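PDB 4E21: 6-phosphogluconate dehydrogenase (Decarboxylating) from Geobacter metallireducens, which probably catalyses the NADP-dependent oxidative decarboxylation of 6-phosphogluconate in the pentose phosphate pathway. Local coordinates for residues R70-F75 against T102-A107. Numbering follows the deposited sequence.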
# COMPACT_ATOMS: atom_id res chain seq x y z
N ARG B 70 48.16 -16.89 -7.49
CA ARG B 70 47.90 -16.46 -8.87
C ARG B 70 47.01 -17.40 -9.65
O ARG B 70 46.78 -17.21 -10.84
CB ARG B 70 49.19 -16.21 -9.64
CG ARG B 70 50.40 -16.92 -9.09
CD ARG B 70 51.23 -15.99 -8.20
NE ARG B 70 52.42 -16.68 -7.70
CZ ARG B 70 52.68 -16.89 -6.41
NH1 ARG B 70 51.84 -16.45 -5.48
NH2 ARG B 70 53.79 -17.53 -6.05
N SER B 71 46.48 -18.42 -8.98
CA SER B 71 45.56 -19.32 -9.65
C SER B 71 44.76 -20.05 -8.60
O SER B 71 45.18 -20.15 -7.45
CB SER B 71 46.34 -20.35 -10.49
OG SER B 71 47.09 -21.22 -9.66
N ILE B 72 43.61 -20.56 -8.99
CA ILE B 72 42.87 -21.40 -8.08
C ILE B 72 43.77 -22.53 -7.54
O ILE B 72 43.69 -22.90 -6.36
CB ILE B 72 41.59 -21.96 -8.72
CG1 ILE B 72 40.73 -22.63 -7.64
CG2 ILE B 72 41.90 -22.87 -9.91
CD1 ILE B 72 40.28 -21.62 -6.57
N GLU B 73 44.64 -23.05 -8.41
CA GLU B 73 45.51 -24.18 -8.05
C GLU B 73 46.47 -23.86 -6.90
O GLU B 73 46.49 -24.57 -5.89
CB GLU B 73 46.28 -24.70 -9.26
CG GLU B 73 45.43 -25.51 -10.25
CD GLU B 73 44.58 -24.63 -11.16
OE1 GLU B 73 44.68 -23.38 -11.05
OE2 GLU B 73 43.82 -25.19 -11.98
N GLU B 74 47.25 -22.80 -7.05
CA GLU B 74 48.14 -22.36 -5.98
C GLU B 74 47.35 -22.03 -4.71
O GLU B 74 47.80 -22.29 -3.58
CB GLU B 74 48.97 -21.15 -6.40
CG GLU B 74 50.04 -20.83 -5.37
CD GLU B 74 50.62 -19.44 -5.51
OE1 GLU B 74 50.38 -18.80 -6.56
OE2 GLU B 74 51.30 -18.98 -4.56
N PHE B 75 46.18 -21.43 -4.89
CA PHE B 75 45.32 -21.11 -3.77
C PHE B 75 45.01 -22.37 -2.96
O PHE B 75 45.30 -22.44 -1.78
CB PHE B 75 44.03 -20.46 -4.28
CG PHE B 75 43.05 -20.12 -3.20
CD1 PHE B 75 43.23 -18.99 -2.41
CD2 PHE B 75 41.93 -20.91 -2.99
CE1 PHE B 75 42.32 -18.65 -1.40
CE2 PHE B 75 41.00 -20.58 -1.99
CZ PHE B 75 41.20 -19.45 -1.19
N THR B 102 36.24 -27.02 -6.82
CA THR B 102 35.86 -28.24 -6.11
C THR B 102 36.74 -29.49 -6.43
O THR B 102 37.02 -30.28 -5.52
CB THR B 102 34.35 -28.54 -6.28
OG1 THR B 102 33.61 -27.54 -5.58
CG2 THR B 102 33.98 -29.91 -5.73
N PRO B 103 37.16 -29.67 -7.70
CA PRO B 103 38.08 -30.77 -8.04
C PRO B 103 39.42 -30.72 -7.31
O PRO B 103 40.09 -31.74 -7.23
CB PRO B 103 38.29 -30.60 -9.54
CG PRO B 103 37.03 -29.91 -10.03
CD PRO B 103 36.65 -28.97 -8.90
N LEU B 104 39.82 -29.55 -6.81
CA LEU B 104 41.04 -29.43 -6.01
C LEU B 104 40.77 -29.54 -4.51
O LEU B 104 41.71 -29.59 -3.73
CB LEU B 104 41.77 -28.11 -6.27
CG LEU B 104 42.51 -27.82 -7.59
CD1 LEU B 104 42.62 -29.06 -8.45
CD2 LEU B 104 41.81 -26.67 -8.36
N LEU B 105 39.51 -29.55 -4.11
CA LEU B 105 39.19 -29.58 -2.68
C LEU B 105 39.08 -31.02 -2.19
O LEU B 105 39.16 -31.96 -2.99
CB LEU B 105 37.89 -28.80 -2.37
CG LEU B 105 37.87 -27.29 -2.63
CD1 LEU B 105 36.52 -26.67 -2.28
CD2 LEU B 105 38.98 -26.58 -1.87
N ALA B 106 38.88 -31.19 -0.89
CA ALA B 106 38.90 -32.53 -0.32
C ALA B 106 37.83 -32.67 0.73
O ALA B 106 37.41 -31.68 1.35
CB ALA B 106 40.28 -32.81 0.28
N ALA B 107 37.39 -33.90 0.95
CA ALA B 107 36.45 -34.20 2.01
C ALA B 107 36.86 -33.57 3.36
O ALA B 107 38.04 -33.52 3.71
CB ALA B 107 36.23 -35.71 2.14
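Glu-74 OE2 is gripped by Arg-70 NH1 at 2.7 Å, with Lys-78 adding a weak, long ion pair. The Glu-74 carboxylate reaches back past the start of helix 72-78 and sets its CD above one face of the guanidinium, toward the rim. Its other oxygen, OE1, accepts from Arg-70 N at 3.1 Å, the donor standing 45° out of the carboxylate plane. Ser-71 is the N-cap, its OG taking an almost straight bond (177°) from Glu-74 N. The capped turn carries Ile-72 and Glu-73, which meet Leu-104 in the short 3-10 turn that follows helix 94-101. The CD2 methyl of Leu-104 is the one that touches: it lies 4.1 Å from Ile-72 CG2 and 4.2 Å from Glu-73 CG. A chi1 of -170° puts Ile-72 CG1 anti to the backbone N and CG2 between that N and the carbonyl carbon, from where CG2 meets the leucine. Ile-72 also packs on Arg-100, Met-101 and Ile-28, and Phe-75, on the same helix, packs on Ile-28, Val-49 and Tyr-51, seating the helix on the parallel strands of the Rossmann-type domain. Between the two segments the chemistry is purely apolar and slight, with no hydrogen bond across; beside the methyl contact, Glu-73 OE2 pairs with Arg-100, a charged link between helix 72-78 and helix 94-101, which leads into the turn.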